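Local structure of tRNA dimethylallyltransferase (Bacillus halodurans, 3EXA) at residues I208-R211 with V212-M215; L263-N266 with S267-A271; A306-L309 with E310-K314. The protein probably transfers a dimethylallyl group from dimethylallyl diphosphate to the adenine at position 37 of tRNAs that read codons beginning with uridine. One frame throughout, in Å; residues are numbered along the deposited sequence.

Contact 1 (I208-R211 with V212-M215); sequences INRR and VDQM
Val-212 N, Asp-213 N, Gln-214 N and Met-215 N each donate to the carbonyl four residues back, from Ile-208 O to Arg-211 O, and so continue helix 201-218 without a break. The bond from Gln-214 N to Arg-210 O measures 2.8 Å.

The charged groups form a second layer. Asp-213 OD2 and Arg-210 NH1 stand 4.7 Å apart without direct contact; a water bridges them, donating to OD2 at 3.1 Å and receiving a weak bond from NH1. Each charge has a firmer partner elsewhere: Asp-213 OD1 pairs with Lys-264 and Arg-210 NH1 with Glu-217.

Packing over flat faces makes the third. Gln-214 CG sits on one face of the Arg-210 guanidinium, 4.0 Å from CZ, while the amide plane stands 77° from it. With CG trans to the backbone N (chi1 169°) and a bend at chi2, the Arg-210 chain runs forward along the helix to reach this neighbour. One residue further along, the selenomethionine Met-215 lays its methyl CE over a face of the Arg-211 guanidinium, 3.9 Å from NH2. Arg-211 NE is buried here and finds no polar partner in the model.

Both are i to i+4 contacts along one alpha-helix; Arg-211 also touches Thr-12 of the predicted nucleotide-binding P-loop, which places this part of the helix beside the probable substrate site of a P-loop transferase.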
loop_
_atom_site.group_PDB
_atom_site.type_symbol
_atom_site.label_atom_id
_atom_site.label_comp_id
_atom_site.label_asym_id
_atom_site.label_seq_id
_atom_site.Cartn_x
_atom_site.Cartn_y
_atom_site.Cartn_z
ATOM N N ILE A 208 -24.800 25.383 -25.466
ATOM C CA ILE A 208 -24.130 24.093 -25.387
ATOM C C ILE A 208 -24.524 23.234 -26.598
ATOM O O ILE A 208 -23.681 22.537 -27.164
ATOM C CB ILE A 208 -24.457 23.377 -24.050
ATOM C CG1 ILE A 208 -23.783 24.137 -22.892
ATOM C CG2 ILE A 208 -24.004 21.918 -24.084
ATOM C CD1 ILE A 208 -24.119 23.631 -21.514
ATOM N N ASN A 209 -25.788 23.304 -27.012
ATOM C CA ASN A 209 -26.235 22.543 -28.171
ATOM C C ASN A 209 -25.570 23.081 -29.433
ATOM O O ASN A 209 -25.137 22.319 -30.305
ATOM C CB ASN A 209 -27.750 22.624 -28.351
ATOM C CG ASN A 209 -28.514 22.052 -27.180
ATOM O OD1 ASN A 209 -28.114 21.056 -26.570
ATOM N ND2 ASN A 209 -29.636 22.672 -26.867
ATOM N N ARG A 210 -25.496 24.396 -29.541
ATOM C CA ARG A 210 -24.866 24.996 -30.703
ATOM C C ARG A 210 -23.369 24.648 -30.703
ATOM O O ARG A 210 -22.759 24.472 -31.756
ATOM C CB ARG A 210 -25.084 26.517 -30.698
ATOM C CG ARG A 210 -24.248 27.278 -31.713
ATOM C CD ARG A 210 -24.455 26.733 -33.101
ATOM N NE ARG A 210 -23.653 27.459 -34.081
ATOM C CZ ARG A 210 -23.446 27.038 -35.323
ATOM N NH1 ARG A 210 -23.983 25.894 -35.728
ATOM N NH2 ARG A 210 -22.708 27.757 -36.157
ATOM N N ARG A 211 -22.778 24.537 -29.522
ATOM C CA ARG A 211 -21.374 24.179 -29.456
ATOM C C ARG A 211 -21.224 22.798 -30.095
ATOM O O ARG A 211 -20.280 22.556 -30.847
ATOM C CB ARG A 211 -20.894 24.136 -28.007
ATOM C CG ARG A 211 -19.542 24.791 -27.765
ATOM C CD ARG A 211 -18.486 23.791 -27.299
ATOM N NE ARG A 211 -19.015 22.792 -26.367
ATOM C CZ ARG A 211 -18.293 22.183 -25.427
ATOM N NH1 ARG A 211 -18.856 21.280 -24.633
ATOM N NH2 ARG A 211 -17.012 22.498 -25.263
ATOM N N VAL A 212 -22.163 21.898 -29.806
ATOM C CA VAL A 212 -22.112 20.542 -30.360
ATOM C C VAL A 212 -22.211 20.546 -31.881
ATOM O O VAL A 212 -21.418 19.900 -32.574
ATOM C CB VAL A 212 -23.234 19.645 -29.784
ATOM C CG1 VAL A 212 -23.247 18.287 -30.491
ATOM C CG2 VAL A 212 -23.008 19.447 -28.310
ATOM N N ASP A 213 -23.196 21.269 -32.401
ATOM C CA ASP A 213 -23.357 21.350 -33.834
ATOM C C ASP A 213 -22.048 21.893 -34.399
ATOM O O ASP A 213 -21.534 21.378 -35.394
ATOM C CB ASP A 213 -24.506 22.288 -34.206
ATOM C CG ASP A 213 -25.812 21.914 -33.537
ATOM O OD1 ASP A 213 -26.101 20.711 -33.370
ATOM O OD2 ASP A 213 -26.569 22.846 -33.187
ATOM N N GLN A 214 -21.502 22.929 -33.768
ATOM C CA GLN A 214 -20.241 23.496 -34.250
ATOM C C GLN A 214 -19.186 22.408 -34.396
ATOM O O GLN A 214 -18.479 22.363 -35.398
ATOM C CB GLN A 214 -19.718 24.558 -33.295
ATOM C CG GLN A 214 -19.945 25.980 -33.734
ATOM C CD GLN A 214 -19.532 26.952 -32.646
ATOM O OE1 GLN A 214 -18.411 26.879 -32.129
ATOM N NE2 GLN A 214 -20.432 27.859 -32.283
HETATM N N MSE A 215 -19.081 21.539 -33.396
HETATM C CA MSE A 215 -18.109 20.457 -33.448
HETATM C C MSE A 215 -18.395 19.531 -34.624
HETATM O O MSE A 215 -17.474 19.086 -35.311
HETATM C CB MSE A 215 -18.130 19.631 -32.162
HETATM C CG MSE A 215 -17.851 20.421 -30.907
HETATM SE SE MSE A 215 -17.892 19.346 -29.305
HETATM C CE MSE A 215 -16.426 20.223 -28.381
HETATM O O HOH W 1 -27.051 25.111 -35.215
#

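Contact 2 (L263-N266 with S267-A271); sequences LKRN and SRRYA
The guanidinium of Arg-268 lies with one face against the backbone of its own helix, over Lys-264 O and Arg-265 CA, the latter 3.4 Å from NH2. The guanidinium of Arg-269 receives Arg-265 CG on one face, 3.7 Å from NH2, and at its edge, in plane, Asn-266 OD1. That amide and guanidinium are nearly coplanar, 13° apart, but the bond from Arg-269 NH2 to OD1 is weak at 3.4 Å. At the edge of the Arg-265 guanidinium, near its plane, stands Arg-269 NH1, 3.9 Å from Arg-265 NH2, an approach of like charges that would probably cost some energy. All belong to one alpha-helix, 256-279, which packs against helix 201-218 in this P-loop-type transferase, and the contacts join residues three and four apart.

Arg-265 and Arg-269 lie side by side and point the same way, with their guanidinium planes 84° apart; Arg-265 NH1 has a long, weak ion pair with Asp-261. Arg-268 gets its position from a bend at chi3 (-54°), which folds the guanidinium back over the preceding turn, while NH1 reaches across to Asn-209 OD1 of helix 201-218, probably in a hydrogen bond. Asn-266 ND2 is held by Glu-245, which helps fix the amide that faces Arg-269.

Further along, Tyr-270 N bonds to Asn-266 O, and the tyrosine side chain reaches Thr-101, a probable tRNA-contacting position. Leu-263 O is gripped twice by Ser-267, by N at 2.8 Å and by OG at 2.9 Å, the two donors arriving from opposite faces of the carbonyl plane; Leu-263 CD1 rests 3.6 Å from the same OG.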
loop_
_atom_site.group_PDB
_atom_site.type_symbol
_atom_site.label_atom_id
_atom_site.label_comp_id
_atom_site.label_asym_id
_atom_site.label_seq_id
_atom_site.Cartn_x
_atom_site.Cartn_y
_atom_site.Cartn_z
ATOM N N LEU A 263 -24.948 13.257 -27.307
ATOM C CA LEU A 263 -23.784 14.076 -26.989
ATOM C C LEU A 263 -24.255 15.400 -26.412
ATOM O O LEU A 263 -23.694 15.901 -25.442
ATOM C CB LEU A 263 -22.952 14.338 -28.250
ATOM C CG LEU A 263 -21.873 15.419 -28.152
ATOM C CD1 LEU A 263 -21.032 15.199 -26.906
ATOM C CD2 LEU A 263 -20.999 15.391 -29.393
ATOM N N LYS A 264 -25.287 15.973 -27.020
ATOM C CA LYS A 264 -25.814 17.236 -26.541
ATOM C C LYS A 264 -26.342 17.093 -25.119
ATOM O O LYS A 264 -26.068 17.929 -24.251
ATOM C CB LYS A 264 -26.926 17.728 -27.461
ATOM C CG LYS A 264 -26.416 18.315 -28.781
ATOM C CD LYS A 264 -27.570 18.724 -29.698
ATOM C CE LYS A 264 -27.074 19.454 -30.945
ATOM N NZ LYS A 264 -28.196 19.946 -31.796
ATOM N N ARG A 265 -27.098 16.026 -24.893
ATOM C CA ARG A 265 -27.678 15.753 -23.594
ATOM C C ARG A 265 -26.574 15.558 -22.564
ATOM O O ARG A 265 -26.569 16.218 -21.521
ATOM C CB ARG A 265 -28.570 14.518 -23.694
ATOM C CG ARG A 265 -29.242 14.107 -22.401
ATOM C CD ARG A 265 -30.628 13.527 -22.695
ATOM N NE ARG A 265 -30.603 12.595 -23.820
ATOM C CZ ARG A 265 -29.905 11.462 -23.842
ATOM N NH1 ARG A 265 -29.940 10.674 -24.912
ATOM N NH2 ARG A 265 -29.173 11.112 -22.792
ATOM N N ASN A 266 -25.626 14.670 -22.850
ATOM C CA ASN A 266 -24.536 14.456 -21.905
ATOM C C ASN A 266 -23.768 15.753 -21.658
ATOM O O ASN A 266 -23.315 15.993 -20.543
ATOM C CB ASN A 266 -23.563 13.386 -22.407
ATOM C CG ASN A 266 -24.211 12.029 -22.555
ATOM O OD1 ASN A 266 -25.173 11.710 -21.861
ATOM N ND2 ASN A 266 -23.678 11.218 -23.458
ATOM N N SER A 267 -23.618 16.589 -22.685
ATOM C CA SER A 267 -22.901 17.850 -22.516
ATOM C C SER A 267 -23.645 18.781 -21.561
ATOM O O SER A 267 -23.024 19.496 -20.769
ATOM C CB SER A 267 -22.702 18.563 -23.859
ATOM O OG SER A 267 -21.740 17.908 -24.669
ATOM N N ARG A 268 -24.973 18.784 -21.643
ATOM C CA ARG A 268 -25.773 19.628 -20.765
ATOM C C ARG A 268 -25.743 19.071 -19.346
ATOM O O ARG A 268 -25.598 19.824 -18.384
ATOM C CB ARG A 268 -27.225 19.707 -21.249
ATOM C CG ARG A 268 -27.417 20.443 -22.567
ATOM C CD ARG A 268 -28.903 20.637 -22.826
ATOM N NE ARG A 268 -29.629 19.374 -22.766
ATOM C CZ ARG A 268 -29.906 18.615 -23.824
ATOM N NH1 ARG A 268 -29.517 18.990 -25.035
ATOM N NH2 ARG A 268 -30.579 17.484 -23.677
ATOM N N ARG A 269 -25.871 17.749 -19.231
ATOM C CA ARG A 269 -25.857 17.062 -17.938
ATOM C C ARG A 269 -24.537 17.291 -17.213
ATOM O O ARG A 269 -24.493 17.388 -15.985
ATOM C CB ARG A 269 -26.028 15.554 -18.136
ATOM C CG ARG A 269 -27.129 14.913 -17.318
ATOM C CD ARG A 269 -28.448 14.967 -18.069
ATOM N NE ARG A 269 -29.062 13.649 -18.197
ATOM C CZ ARG A 269 -28.529 12.625 -18.858
ATOM N NH1 ARG A 269 -29.175 11.467 -18.911
ATOM N NH2 ARG A 269 -27.356 12.752 -19.466
ATOM N N TYR A 270 -23.459 17.349 -17.985
ATOM C CA TYR A 270 -22.129 17.545 -17.430
ATOM C C TYR A 270 -21.905 18.990 -16.977
ATOM O O TYR A 270 -21.144 19.240 -16.043
ATOM C CB TYR A 270 -21.084 17.123 -18.464
ATOM C CG TYR A 270 -19.652 17.289 -18.021
ATOM C CD1 TYR A 270 -18.957 18.468 -18.279
ATOM C CD2 TYR A 270 -18.990 16.264 -17.348
ATOM C CE1 TYR A 270 -17.633 18.624 -17.878
ATOM C CE2 TYR A 270 -17.670 16.408 -16.941
ATOM C CZ TYR A 270 -16.998 17.587 -17.209
ATOM O OH TYR A 270 -15.696 17.736 -16.795
ATOM N N ALA A 271 -22.567 19.938 -17.637
ATOM C CA ALA A 271 -22.438 21.341 -17.260
ATOM C C ALA A 271 -23.159 21.515 -15.925
ATOM O O ALA A 271 -22.630 22.119 -14.992
ATOM C CB ALA A 271 -23.073 22.247 -18.322
#

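Contact 3 (A306-L309 with E310-K314); sequences AGKL and EEKSK
Four successive i to i+4 bonds, from Glu-310 N to Ala-306 O through Ser-313 N to Leu-309 O, make this a regular length of helix 294-317, with Glu-311 N to Gly-307 O at 2.9 Å and Glu-310 N to Ala-306 O the longest at 3.3 Å.

Lys-308 and Lys-312 lie side by side, pointing the same way. Lys-308 is fully extended, whereas Lys-312 bends at chi3 (72°) and chi4, and Lys-312 CD meets Lys-308 CG at 3.8 Å. Lys-312 CG also packs 3.1 Å from Lys-308 O. Glu-311 crosses Lys-308 at a slant: its CG lies 3.4 Å from the backbone Lys-308 O, and its OE2 ends 3.8 Å from Lys-308 CA; a chi1 of 77° sets CG between N and the carbonyl carbon, turning the carboxylate back over the helix. Leu-309 is buried against Val-193 and Val-6 of the sheet, where Lys-308 also touches Val-193.

Replacing Lys-312 with an alanine would probably strip the aliphatic cover from Lys-308 CG and let the extended lysine chain swing more freely.

The two ammonium groups remain 5.3 Å apart, NZ to NZ, so the lysines associate through their methylenes, and their mutual charge probably opposes any closer approach of the ends.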
loop_
_atom_site.group_PDB
_atom_site.type_symbol
_atom_site.label_atom_id
_atom_site.label_comp_id
_atom_site.label_asym_id
_atom_site.label_seq_id
_atom_site.Cartn_x
_atom_site.Cartn_y
_atom_site.Cartn_z
ATOM N N ALA A 306 -8.392 42.083 -8.630
ATOM C CA ALA A 306 -7.246 42.917 -8.290
ATOM C C ALA A 306 -7.322 43.389 -6.839
ATOM O O ALA A 306 -6.320 43.374 -6.125
ATOM C CB ALA A 306 -7.168 44.128 -9.232
ATOM N N GLY A 307 -8.513 43.801 -6.402
ATOM C CA GLY A 307 -8.680 44.261 -5.034
ATOM C C GLY A 307 -8.456 43.176 -3.995
ATOM O O GLY A 307 -7.630 43.342 -3.097
ATOM N N LYS A 308 -9.167 42.056 -4.113
ATOM C CA LYS A 308 -9.026 40.972 -3.138
ATOM C C LYS A 308 -7.586 40.486 -3.026
ATOM O O LYS A 308 -7.117 40.200 -1.927
ATOM C CB LYS A 308 -9.945 39.795 -3.485
ATOM C CG LYS A 308 -10.080 38.749 -2.378
ATOM C CD LYS A 308 -10.970 37.593 -2.832
ATOM C CE LYS A 308 -11.140 36.501 -1.763
ATOM N NZ LYS A 308 -12.011 35.379 -2.236
ATOM N N LEU A 309 -6.877 40.391 -4.148
ATOM C CA LEU A 309 -5.483 39.951 -4.100
ATOM C C LEU A 309 -4.647 40.904 -3.251
ATOM O O LEU A 309 -3.813 40.468 -2.460
ATOM C CB LEU A 309 -4.889 39.865 -5.506
ATOM C CG LEU A 309 -5.279 38.635 -6.325
ATOM C CD1 LEU A 309 -4.719 38.764 -7.732
ATOM C CD2 LEU A 309 -4.749 37.386 -5.636
ATOM N N GLU A 310 -4.884 42.202 -3.416
ATOM C CA GLU A 310 -4.155 43.223 -2.671
ATOM C C GLU A 310 -4.508 43.285 -1.194
ATOM O O GLU A 310 -3.628 43.479 -0.362
ATOM C CB GLU A 310 -4.391 44.609 -3.264
ATOM C CG GLU A 310 -3.585 45.694 -2.570
ATOM C CD GLU A 310 -2.092 45.478 -2.727
ATOM O OE1 GLU A 310 -1.301 46.289 -2.193
ATOM O OE2 GLU A 310 -1.711 44.490 -3.392
ATOM N N GLU A 311 -5.786 43.154 -0.856
ATOM C CA GLU A 311 -6.144 43.211 0.550
ATOM C C GLU A 311 -5.686 41.950 1.282
ATOM O O GLU A 311 -5.412 41.997 2.483
ATOM C CB GLU A 311 -7.649 43.408 0.735
ATOM C CG GLU A 311 -8.455 42.166 0.503
ATOM C CD GLU A 311 -9.904 42.346 0.894
ATOM O OE1 GLU A 311 -10.159 42.816 2.021
ATOM O OE2 GLU A 311 -10.786 42.009 0.079
ATOM N N LYS A 312 -5.595 40.827 0.572
ATOM C CA LYS A 312 -5.136 39.589 1.202
ATOM C C LYS A 312 -3.635 39.718 1.399
ATOM O O LYS A 312 -3.095 39.301 2.420
ATOM C CB LYS A 312 -5.458 38.365 0.330
ATOM C CG LYS A 312 -6.938 38.001 0.300
ATOM C CD LYS A 312 -7.239 36.925 -0.734
ATOM C CE LYS A 312 -6.720 35.557 -0.324
ATOM N NZ LYS A 312 -7.578 34.920 0.712
ATOM N N SER A 313 -2.967 40.309 0.417
ATOM C CA SER A 313 -1.533 40.505 0.511
ATOM C C SER A 313 -1.228 41.441 1.685
ATOM O O SER A 313 -0.336 41.160 2.485
ATOM C CB SER A 313 -0.986 41.089 -0.793
ATOM O OG SER A 313 0.421 41.237 -0.734
ATOM N N LYS A 314 -1.969 42.542 1.805
ATOM C CA LYS A 314 -1.742 43.480 2.908
ATOM C C LYS A 314 -2.001 42.828 4.262
ATOM O O LYS A 314 -1.229 43.011 5.203
ATOM C CB LYS A 314 -2.637 44.717 2.775
ATOM C CG LYS A 314 -2.147 45.759 1.787
ATOM C CD LYS A 314 -3.140 46.910 1.670
ATOM C CE LYS A 314 -2.737 47.889 0.571
ATOM N NZ LYS A 314 -3.848 48.811 0.194
#

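In the fold
Contacts 1 and 2 show how neighbouring helices can share their polar groups, since their centres lie 11 Å apart and they touch directly. Asp-213 OD1 meets Lys-264 NZ in a salt bridge of 2.7 Å, Asn-209 OD1 probably accepts from Arg-268 NH1 at 2.9 Å, and Val-212 CB packs on Lys-264 CG. Both lie near the probable substrate site: Arg-211 of contact 1 comes within about 3 Å of Thr-12, side chain to side chain, and the Tyr-270 side chain of contact 2 within about 5 Å of that of Thr-12. Contact 3 stands apart, its centre 39 Å from that of contact 1 and 37 Å from that of contact 2, where helix 294-317 packs on the parallel sheet away from those sites.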